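Local coordinates for Glucanase/chitosanase (Paenibacillus fukuinensis, PDB 4ZZ8), which probably hydrolyses O-glycosidic bonds of glucans and chitosan as a family 8 glycoside hydrolase, this chain being its glucosamine-binding F5/8 type C domain, at residues A36-S41 and S130-E135; I52-T57 and T111-V116; S76-N81 and R117-T122. All coordinates share one frame; numbering follows the deposited sequence. Where two conformers were deposited one is given.

Contact 1 of 3, residues A36-S41 and S130-E135. With GCS (2-amino-2-deoxy-beta-D-glucopyranose), chain C; SO4 (sulfate ion), chain D.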
loop_
_atom_site.group_PDB
_atom_site.type_symbol
_atom_site.label_atom_id
_atom_site.label_comp_id
_atom_site.label_asym_id
_atom_site.label_seq_id
_atom_site.Cartn_x
_atom_site.Cartn_y
_atom_site.Cartn_z
ATOM N N ALA A 36 -1.163 14.799 5.396
ATOM C CA ALA A 36 -1.898 14.964 6.650
ATOM C C ALA A 36 -3.179 14.158 6.700
ATOM O O ALA A 36 -4.041 14.348 7.502
ATOM C CB ALA A 36 -2.122 16.484 6.918
ATOM N N THR A 37 -3.392 13.317 5.670
ATOM C CA THR A 37 -4.493 12.376 5.666
ATOM C C THR A 37 -3.948 10.959 5.468
ATOM O O THR A 37 -2.936 10.777 4.788
ATOM C CB THR A 37 -5.467 12.637 4.525
ATOM O OG1 THR A 37 -4.813 12.424 3.236
ATOM C CG2 THR A 37 -6.062 14.102 4.574
ATOM N N ARG A 38 -4.586 9.956 6.065
ATOM C CA ARG A 38 -4.051 8.630 6.048
ATOM C C ARG A 38 -5.154 7.579 6.061
ATOM O O ARG A 38 -6.222 7.710 6.661
ATOM C CB ARG A 38 -3.108 8.339 7.282
ATOM C CG ARG A 38 -3.783 8.524 8.657
ATOM C CD ARG A 38 -2.732 8.640 9.752
ATOM N NE ARG A 38 -3.428 8.982 11.017
ATOM C CZ ARG A 38 -3.848 8.131 11.936
ATOM N NH1 ARG A 38 -3.572 6.850 11.803
ATOM N NH2 ARG A 38 -4.549 8.602 13.014
ATOM N N TRP A 39 -4.859 6.507 5.333
ATOM C CA TRP A 39 -5.483 5.232 5.628
ATOM C C TRP A 39 -4.999 4.719 6.959
ATOM O O TRP A 39 -3.816 4.796 7.260
ATOM C CB TRP A 39 -5.165 4.198 4.523
ATOM C CG TRP A 39 -5.623 2.767 4.796
ATOM C CD1 TRP A 39 -6.909 2.355 5.039
ATOM C CD2 TRP A 39 -4.811 1.639 5.010
ATOM N NE1 TRP A 39 -6.936 1.052 5.410
ATOM C CE2 TRP A 39 -5.653 0.566 5.363
ATOM C CE3 TRP A 39 -3.402 1.415 4.982
ATOM C CZ2 TRP A 39 -5.148 -0.720 5.579
ATOM C CZ3 TRP A 39 -2.925 0.169 5.192
ATOM C CH2 TRP A 39 -3.803 -0.911 5.477
ATOM N N ALA A 40 -5.925 4.079 7.658
ATOM C CA ALA A 40 -5.551 3.317 8.891
ATOM C C ALA A 40 -6.457 2.122 8.926
ATOM O O ALA A 40 -7.684 2.229 8.724
ATOM C CB ALA A 40 -5.755 4.162 10.127
ATOM N N SER A 41 -5.874 0.970 9.248
ATOM C CA SER A 41 -6.630 -0.302 9.314
ATOM C C SER A 41 -7.288 -0.481 10.674
ATOM O O SER A 41 -7.079 0.311 11.609
ATOM C CB SER A 41 -5.675 -1.470 9.091
ATOM O OG SER A 41 -4.821 -1.731 10.229
ATOM N N SER A 130 -0.980 2.021 9.284
ATOM C CA SER A 130 -1.493 3.307 8.734
ATOM C C SER A 130 -0.477 4.004 7.852
ATOM O O SER A 130 0.702 4.024 8.194
ATOM C CB SER A 130 -1.894 4.236 9.908
ATOM O OG SER A 130 -2.450 5.452 9.461
ATOM N N LEU A 131 -0.929 4.415 6.668
ATOM C CA LEU A 131 -0.142 5.100 5.647
ATOM C C LEU A 131 -0.709 6.477 5.362
ATOM O O LEU A 131 -1.854 6.573 4.954
ATOM C CB LEU A 131 -0.143 4.285 4.338
ATOM C CG LEU A 131 0.690 2.999 4.404
ATOM C CD1 LEU A 131 0.242 2.038 3.315
ATOM C CD2 LEU A 131 2.175 3.265 4.229
ATOM N N TRP A 132 0.096 7.516 5.501
ATOM C CA TRP A 132 -0.279 8.825 5.029
ATOM C C TRP A 132 -0.333 8.856 3.516
ATOM O O TRP A 132 -1.176 9.449 2.919
ATOM C CB TRP A 132 0.751 9.850 5.483
ATOM C CG TRP A 132 0.925 10.084 6.989
ATOM C CD1 TRP A 132 2.003 9.654 7.779
ATOM C CD2 TRP A 132 0.018 10.731 7.888
ATOM N NE1 TRP A 132 1.819 10.038 9.094
ATOM C CE2 TRP A 132 0.609 10.670 9.194
ATOM C CE3 TRP A 132 -1.214 11.349 7.751
ATOM C CZ2 TRP A 132 0.001 11.282 10.290
ATOM C CZ3 TRP A 132 -1.881 11.883 8.879
ATOM C CH2 TRP A 132 -1.231 11.831 10.129
ATOM N N GLU A 133 0.630 8.214 2.901
ATOM C CA GLU A 133 0.713 8.085 1.452
ATOM C C GLU A 133 1.318 6.774 1.010
ATOM O O GLU A 133 2.202 6.188 1.632
ATOM C CB GLU A 133 1.502 9.263 0.775
ATOM C CG GLU A 133 0.736 10.566 0.780
ATOM C CD GLU A 133 -0.474 10.590 -0.083
ATOM O OE1 GLU A 133 -0.410 10.412 -1.363
ATOM O OE2 GLU A 133 -1.585 10.722 0.368
ATOM N N PHE A 134 0.832 6.329 -0.152
ATOM C CA PHE A 134 1.284 5.096 -0.872
ATOM C C PHE A 134 1.404 5.555 -2.352
ATOM O O PHE A 134 0.393 5.775 -2.999
ATOM C CB PHE A 134 0.183 4.029 -0.710
ATOM C CG PHE A 134 0.352 2.733 -1.477
ATOM C CD1 PHE A 134 1.506 2.423 -2.198
ATOM C CD2 PHE A 134 -0.641 1.734 -1.390
ATOM C CE1 PHE A 134 1.574 1.199 -2.907
ATOM C CE2 PHE A 134 -0.600 0.554 -2.086
ATOM C CZ PHE A 134 0.521 0.272 -2.878
ATOM N N GLU A 135 2.630 5.807 -2.752
ATOM C CA GLU A 135 2.993 6.377 -4.075
ATOM C C GLU A 135 3.608 5.293 -4.937
ATOM O O GLU A 135 4.303 4.374 -4.436
ATOM C CB GLU A 135 4.001 7.506 -3.901
ATOM C CG GLU A 135 3.527 8.572 -2.917
ATOM C CD GLU A 135 4.558 9.662 -2.656
ATOM O OE1 GLU A 135 5.657 9.608 -3.224
ATOM O OE2 GLU A 135 4.267 10.466 -1.763
HETATM C C1 GCS C . -4.112 5.749 17.680
HETATM C C2 GCS C . -4.898 6.158 16.461
HETATM C C3 GCS C . -4.352 5.350 15.275
HETATM C C4 GCS C . -2.836 5.491 15.200
HETATM C C5 GCS C . -2.144 5.168 16.516
HETATM C C6 GCS C . -0.667 5.416 16.511
HETATM N N2 GCS C . -6.307 5.938 16.617
HETATM O O3 GCS C . -5.099 5.839 14.126
HETATM O O4 GCS C . -2.356 4.702 14.118
HETATM O O5 GCS C . -2.764 5.985 17.515
HETATM O O6 GCS C . -0.353 6.773 16.352
HETATM S S SO4 D . -5.671 12.040 11.928
HETATM O O1 SO4 D . -4.970 11.508 13.053
HETATM O O2 SO4 D . -5.373 13.430 11.689
HETATM O O3 SO4 D . -5.254 11.235 10.762
HETATM O O4 SO4 D . -7.093 11.878 12.096
#

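Contact 2 of 3, residues I52-T57 and T111-V116. With EDO (1,2-ethanediol), chain H.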
loop_
_atom_site.group_PDB
_atom_site.type_symbol
_atom_site.label_atom_id
_atom_site.label_comp_id
_atom_site.label_asym_id
_atom_site.label_seq_id
_atom_site.Cartn_x
_atom_site.Cartn_y
_atom_site.Cartn_z
ATOM N N ILE A 52 -4.192 -0.557 -4.835
ATOM C CA ILE A 52 -4.545 0.506 -5.787
ATOM C C ILE A 52 -4.800 -0.148 -7.151
ATOM O O ILE A 52 -4.044 -1.045 -7.599
ATOM C CB ILE A 52 -3.397 1.461 -5.928
ATOM C CG1 ILE A 52 -2.949 2.091 -4.571
ATOM C CG2 ILE A 52 -3.713 2.566 -6.932
ATOM C CD1 ILE A 52 -1.571 2.592 -4.567
ATOM N N ASN A 53 -5.879 0.244 -7.779
ATOM C CA ASN A 53 -6.142 -0.095 -9.192
ATOM C C ASN A 53 -5.595 1.003 -10.041
ATOM O O ASN A 53 -6.085 2.127 -10.052
ATOM C CB ASN A 53 -7.639 -0.231 -9.390
ATOM C CG ASN A 53 -8.029 -0.646 -10.798
ATOM O OD1 ASN A 53 -7.237 -0.586 -11.721
ATOM N ND2 ASN A 53 -9.312 -0.994 -10.968
ATOM N N LEU A 54 -4.507 0.713 -10.730
ATOM C CA LEU A 54 -3.846 1.732 -11.493
ATOM C C LEU A 54 -4.659 2.109 -12.728
ATOM O O LEU A 54 -4.305 3.101 -13.399
ATOM C CB LEU A 54 -2.431 1.269 -11.911
ATOM C CG LEU A 54 -1.415 1.051 -10.816
ATOM C CD1 LEU A 54 -0.097 0.494 -11.439
ATOM C CD2 LEU A 54 -1.108 2.246 -9.957
ATOM N N GLY A 55 -5.619 1.282 -13.117
ATOM C CA GLY A 55 -6.634 1.683 -14.167
ATOM C C GLY A 55 -6.287 1.194 -15.553
ATOM O O GLY A 55 -7.099 1.302 -16.474
ATOM N N SER A 56 -5.039 0.738 -15.708
ATOM C CA SER A 56 -4.469 0.307 -16.968
ATOM C C SER A 56 -3.168 -0.356 -16.564
ATOM O O SER A 56 -2.688 -0.134 -15.466
ATOM C CB SER A 56 -4.176 1.481 -17.918
ATOM O OG SER A 56 -3.104 2.357 -17.542
ATOM N N THR A 57 -2.603 -1.167 -17.448
ATOM C CA THR A 57 -1.281 -1.779 -17.150
ATOM C C THR A 57 -0.227 -0.733 -17.165
ATOM O O THR A 57 -0.123 0.077 -18.166
ATOM C CB THR A 57 -0.913 -2.887 -18.193
ATOM O OG1 THR A 57 -1.941 -3.870 -18.262
ATOM C CG2 THR A 57 0.348 -3.565 -17.813
ATOM N N THR A 111 8.206 -3.895 -13.712
ATOM C CA THR A 111 7.249 -4.899 -14.032
ATOM C C THR A 111 5.931 -4.238 -14.479
ATOM O O THR A 111 5.520 -3.212 -13.914
ATOM C CB THR A 111 6.951 -5.837 -12.822
ATOM O OG1 THR A 111 5.983 -6.820 -13.200
ATOM C CG2 THR A 111 6.538 -5.057 -11.588
ATOM N N ASN A 112 5.238 -4.906 -15.395
ATOM C CA ASN A 112 3.871 -4.571 -15.648
ATOM C C ASN A 112 3.048 -4.824 -14.373
ATOM O O ASN A 112 3.278 -5.833 -13.707
ATOM C CB ASN A 112 3.273 -5.405 -16.723
ATOM C CG ASN A 112 3.742 -4.926 -18.118
ATOM O OD1 ASN A 112 4.422 -3.934 -18.218
ATOM N ND2 ASN A 112 3.377 -5.622 -19.135
ATOM N N ALA A 113 2.049 -3.972 -14.139
ATOM C CA ALA A 113 1.133 -4.137 -12.976
ATOM C C ALA A 113 -0.149 -3.372 -13.316
ATOM O O ALA A 113 -0.059 -2.300 -13.916
ATOM C CB ALA A 113 1.718 -3.603 -11.713
ATOM N N LYS A 114 -1.312 -3.993 -13.083
ATOM C CA LYS A 114 -2.566 -3.233 -13.088
ATOM C C LYS A 114 -2.976 -2.842 -11.686
ATOM O O LYS A 114 -3.625 -1.828 -11.497
ATOM C CB LYS A 114 -3.721 -3.971 -13.716
ATOM C CG LYS A 114 -4.744 -2.959 -14.169
ATOM C CD LYS A 114 -6.122 -3.509 -14.330
ATOM C CE LYS A 114 -7.154 -2.415 -14.126
ATOM N NZ LYS A 114 -8.372 -2.739 -14.908
ATOM N N PHE A 115 -2.562 -3.628 -10.689
ATOM C CA PHE A 115 -2.873 -3.311 -9.239
ATOM C C PHE A 115 -1.566 -3.435 -8.470
ATOM O O PHE A 115 -0.686 -4.263 -8.826
ATOM C CB PHE A 115 -3.871 -4.290 -8.621
ATOM C CG PHE A 115 -5.188 -4.395 -9.396
ATOM C CD1 PHE A 115 -5.279 -5.277 -10.468
ATOM C CD2 PHE A 115 -6.313 -3.714 -9.001
ATOM C CE1 PHE A 115 -6.417 -5.441 -11.193
ATOM C CE2 PHE A 115 -7.469 -3.839 -9.739
ATOM C CZ PHE A 115 -7.541 -4.729 -10.835
ATOM N N VAL A 116 -1.441 -2.677 -7.373
ATOM C CA VAL A 116 -0.269 -2.741 -6.503
ATOM C C VAL A 116 -0.854 -2.797 -5.083
ATOM O O VAL A 116 -1.737 -2.035 -4.726
ATOM C CB VAL A 116 0.635 -1.515 -6.582
ATOM C CG1 VAL A 116 1.924 -1.848 -5.798
ATOM C CG2 VAL A 116 0.855 -1.104 -7.991
HETATM C C1 EDO H . -12.030 -0.680 -7.611
HETATM O O1 EDO H . -11.741 -0.267 -8.981
HETATM C C2 EDO H . -10.728 -1.198 -7.034
HETATM O O2 EDO H . -10.161 -2.236 -7.939
HETATM O O HOH W 1 -10.482 -1.628 -13.666
#

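Contact 3 of 3, residues S76-N81 and R117-T122. With SO4 (sulfate ion), chain E.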
loop_
_atom_site.group_PDB
_atom_site.type_symbol
_atom_site.label_atom_id
_atom_site.label_comp_id
_atom_site.label_asym_id
_atom_site.label_seq_id
_atom_site.Cartn_x
_atom_site.Cartn_y
_atom_site.Cartn_z
ATOM N N SER A 76 4.983 -6.887 2.442
ATOM C CA SER A 76 5.371 -7.033 1.063
ATOM C C SER A 76 4.635 -6.041 0.155
ATOM O O SER A 76 3.563 -5.526 0.452
ATOM C CB SER A 76 5.030 -8.390 0.638
ATOM O OG SER A 76 3.638 -8.696 0.745
ATOM N N ILE A 77 5.291 -5.768 -0.942
ATOM C CA ILE A 77 4.708 -5.031 -2.073
ATOM C C ILE A 77 4.408 -6.063 -3.128
ATOM O O ILE A 77 5.264 -6.892 -3.466
ATOM C CB ILE A 77 5.636 -3.957 -2.636
ATOM C CG1 ILE A 77 6.046 -2.973 -1.542
ATOM C CG2 ILE A 77 4.999 -3.269 -3.825
ATOM C CD1 ILE A 77 4.928 -2.176 -0.889
ATOM N N GLN A 78 3.204 -6.079 -3.632
ATOM C CA GLN A 78 2.744 -7.092 -4.527
ATOM C C GLN A 78 2.064 -6.447 -5.739
ATOM O O GLN A 78 1.447 -5.409 -5.615
ATOM C CB GLN A 78 1.748 -8.042 -3.882
ATOM C CG GLN A 78 2.312 -8.604 -2.592
ATOM C CD GLN A 78 1.313 -9.530 -1.922
ATOM O OE1 GLN A 78 0.138 -9.298 -1.804
ATOM N NE2 GLN A 78 1.828 -10.628 -1.493
ATOM N N VAL A 79 2.106 -7.164 -6.863
ATOM C CA VAL A 79 1.384 -6.680 -8.049
ATOM C C VAL A 79 0.402 -7.712 -8.535
ATOM O O VAL A 79 0.519 -8.948 -8.318
ATOM C CB VAL A 79 2.315 -6.296 -9.223
ATOM C CG1 VAL A 79 3.292 -5.248 -8.743
ATOM C CG2 VAL A 79 3.060 -7.532 -9.724
ATOM N N SER A 80 -0.640 -7.250 -9.216
ATOM C CA SER A 80 -1.525 -8.138 -9.918
ATOM C C SER A 80 -1.720 -7.629 -11.337
ATOM O O SER A 80 -1.787 -6.431 -11.584
ATOM C CB SER A 80 -2.902 -8.231 -9.316
ATOM O OG SER A 80 -3.765 -9.076 -10.037
ATOM N N ASN A 81 -1.832 -8.610 -12.249
ATOM C CA ASN A 81 -2.137 -8.254 -13.640
ATOM C C ASN A 81 -3.426 -8.879 -14.060
ATOM O O ASN A 81 -3.660 -9.072 -15.294
ATOM C CB ASN A 81 -0.949 -8.647 -14.564
ATOM C CG ASN A 81 0.160 -7.684 -14.455
ATOM O OD1 ASN A 81 0.051 -6.570 -15.025
ATOM N ND2 ASN A 81 1.141 -7.993 -13.669
ATOM N N ARG A 117 -0.328 -3.734 -4.287
ATOM C CA ARG A 117 -0.846 -3.947 -2.891
ATOM C C ARG A 117 0.293 -3.855 -1.923
ATOM O O ARG A 117 1.357 -4.403 -2.164
ATOM C CB ARG A 117 -1.436 -5.368 -2.790
ATOM C CG ARG A 117 -2.191 -5.620 -1.441
ATOM C CD ARG A 117 -3.101 -6.808 -1.497
ATOM N NE ARG A 117 -2.438 -8.094 -1.389
ATOM C CZ ARG A 117 -2.991 -9.205 -0.914
ATOM N NH1 ARG A 117 -4.235 -9.204 -0.501
ATOM N NH2 ARG A 117 -2.232 -10.307 -0.750
ATOM N N VAL A 118 0.076 -3.180 -0.790
ATOM C CA VAL A 118 0.902 -3.335 0.403
ATOM C C VAL A 118 0.205 -4.362 1.244
ATOM O O VAL A 118 -0.944 -4.144 1.630
ATOM C CB VAL A 118 1.076 -2.011 1.170
ATOM C CG1 VAL A 118 1.830 -2.252 2.479
ATOM C CG2 VAL A 118 1.771 -0.970 0.318
ATOM N N TYR A 119 0.881 -5.447 1.556
ATOM C CA TYR A 119 0.368 -6.525 2.423
ATOM C C TYR A 119 1.196 -6.567 3.679
ATOM O O TYR A 119 2.373 -6.979 3.606
ATOM C CB TYR A 119 0.400 -7.865 1.640
ATOM C CG TYR A 119 -0.209 -9.012 2.344
ATOM C CD1 TYR A 119 -1.568 -9.149 2.442
ATOM C CD2 TYR A 119 0.594 -9.988 2.928
ATOM C CE1 TYR A 119 -2.136 -10.225 3.126
ATOM C CE2 TYR A 119 0.025 -11.067 3.559
ATOM C CZ TYR A 119 -1.330 -11.123 3.726
ATOM O OH TYR A 119 -1.940 -12.196 4.347
ATOM N N ALA A 120 0.646 -6.083 4.764
ATOM C CA ALA A 120 1.379 -5.807 5.976
ATOM C C ALA A 120 1.076 -6.946 6.968
ATOM O O ALA A 120 -0.082 -7.304 7.234
ATOM C CB ALA A 120 0.946 -4.478 6.485
ATOM N N THR A 121 2.157 -7.497 7.530
ATOM C CA THR A 121 2.081 -8.693 8.338
ATOM C C THR A 121 2.629 -8.645 9.753
ATOM O O THR A 121 2.144 -9.449 10.579
ATOM C CB THR A 121 2.642 -9.906 7.592
ATOM O OG1 THR A 121 4.044 -9.651 7.281
ATOM C CG2 THR A 121 1.943 -10.113 6.252
ATOM N N THR A 122 3.590 -7.766 10.071
ATOM C CA THR A 122 4.004 -7.546 11.428
ATOM C C THR A 122 3.951 -6.064 11.718
ATOM O O THR A 122 4.579 -5.282 10.983
ATOM C CB THR A 122 5.408 -8.099 11.727
ATOM O OG1 THR A 122 5.424 -9.523 11.488
ATOM C CG2 THR A 122 5.814 -7.766 13.226
HETATM S S SO4 E . -4.697 -12.887 0.625
HETATM O O1 SO4 E . -4.803 -13.533 1.952
HETATM O O2 SO4 E . -5.384 -11.554 0.777
HETATM O O3 SO4 E . -3.227 -12.869 0.374
HETATM O O4 SO4 E . -5.331 -13.701 -0.354
#

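Contact 1 of 3, residues A36-S41 and S130-E135
Arg38 meets Ser130 through a nearly straight hydrogen bond, NH1 to OG at 2.9 Å, with the hydroxyl oxygen close to the guanidinium plane. NH1 and NH2 also converge on O3 of a bound glucosamine, each nitrogen of Arg38 lying 3.0 Å from that oxygen. Along another edge of the same planar group, NE and NH2 hold O3 and O1 of a sulfate ion that probably came from the crystallisation liquor. Each N-H of the guanidinium thus has an acceptor, a pattern likely to fix its rotation. The aliphatic part of Arg38 is equally engaged: CD sits over one face of Trp132, 3.5 Å from the centroid of its six-membered ring, in a CH-pi contact. With CG between the backbone N and the carbonyl carbon (chi1 58°) and the chain extended from there, Arg38 runs across the indole to the sugar.

Ser130 OG is a second-shell link: it accepts from Arg38 and donates to Trp39 O at 2.7 Å, which positions it for the arginine. That carbonyl also receives Leu131 N, at 3.0 Å, from the opposite face of its plane, within the antiparallel hydrogen-bonded pair of Trp39 and Leu131. On the sheet face that carries both side chains, Leu131 CD1 touches the indole edge of Trp39 at CE3 (4.1 Å), and Trp39 NE1 is tied to Ser19 O. Glu21, Tyr43 and Glu68 complete the glucosamine site, each hydrogen-bonded to the sugar. The whole is a carbohydrate site built where the short edge strand 39-40 meets strand 130-137 of a discoidin-like (F5/8 type C) beta-sandwich.

Contact 2 of 3, residues I52-T57 and T111-V116
Phe115 and Asn53 lie side by side and point the same way, their ring and amide planes inclined by 41°. Ring atom CE2 of Phe115 comes 3.4 Å from Asn53 CG at an oblique approach. At the ring edge, close to its plane, stands O2 of an ethanediol, probably from the crystallisation liquor, 3.6 Å from Phe115 CE2. The amide of Asn53 divides its two ends between different tasks. Asn53 OD1 accepts Gly55 N at 2.8 Å, the donor tilted 33° from the carbonyl plane, which makes an Asx turn; ND2 donates to ethanediol O1 at 3.2 Å. Placing CG anti to the backbone N (chi1 -177°) sets the amide alongside the ring while OD1 still reaches the turn. Lys114, in one of its two conformers, brings CE about 3.0 Å from Asn53 OD1, a distance to treat as doubtful; there its NZ and Asn53 ND2 donate to one water, and NZ also bonds Gly84 O.

The Asx turn lies where the chain passes from one sheet to the other. In this jelly-roll-like sandwich both segments turn a corner here, at Gly55 and Ser56 and at Lys114, and the positive phi of Gly55 suits the bend. On the sheet side of the corners, Ile52 and Val116 exchange two backbone hydrogen bonds as an antiparallel pair, and Leu54 N continues the pattern to Lys114 O at 2.8 Å. Leu54 turns its CD1 to Val116 CG2, 3.9 Å away, and both side chains meet Ile60 of the facing sheet. On the other side of the corners, at the exposed flank, Thr57 CG2 rests against Asn112 CB.

Contact 3 of 3, residues S76-N81 and R117-T122
Gln78 and Arg117 face each other as a hydrogen-bonded pair of antiparallel strands, neighbours in the five-stranded sheet of the discoidin-like beta-sandwich. The tightly packed side looks into the sandwich. There Ile77 and Val118, a non-hydrogen-bonded pair, point the same way and bring CD1 of Ile77 within 3.6 Å of CG2 of Val118, against Val63 and Leu65 of the other sheet. Four backbone hydrogen bonds fasten the strands around them, among them Tyr119 N to Ser76 O at 2.9 Å, nearly straight.

The other side is polar and more open. Arg117 bends at chi3 (78°), which brings the edge of its guanidinium round to the Gln78 amide, the two planes only 10° apart. Gln78 OE1 accepts NE at 2.9 Å, nearly along the C=O axis, and NH2 of the same Arg117 at 2.8 Å on a lone pair. The amide's NE2 is tied to Thr92, so both its ends are held. Farther out, Arg117 NH1 and NH2 donate to O2 and O3 of a sulfate, probably from the crystallisation liquor, at 2.9 Å and 3.0 Å in almost linear bonds. One guanidinium face carries Tyr119 CD1, and Trp49 and Trp90 make cation-pi contacts with the same group. A leucine in place of Arg117, lacking NE and NH2, would probably let the Gln78 amide turn about its remaining bond through NE2, and leave the Tyr119 ring without the guanidinium against it. At the base of the tyrosine, Ser76 OG lies at the ring edge, near its plane, 3.5 Å from Tyr119 CB.

Contacts 2 and 3 share strand 115-123 of the five-stranded sheet, their centres about 13 Å apart, while contact 2 also reaches, past its corners, the sheet of contact 1. Lys114 N and Ser80 O, 2.9 Å apart, probably form a hydrogen bond between contacts 2 and 3. The centre of contact 1 is about 19 Å from that of contact 2 and about 15 Å from that of contact 3. Phe134 bridges the sandwich: its CE2 lies 3.4 Å from Ile52 CD1, and its CZ 3.6 Å from Val118 CG2. Along the chain contacts 2 and 3 cross each other inside the loop closed by contact 1. Contact 1 alone binds glucosamine; the sulfates and ethanediol are probably crystallisation additives.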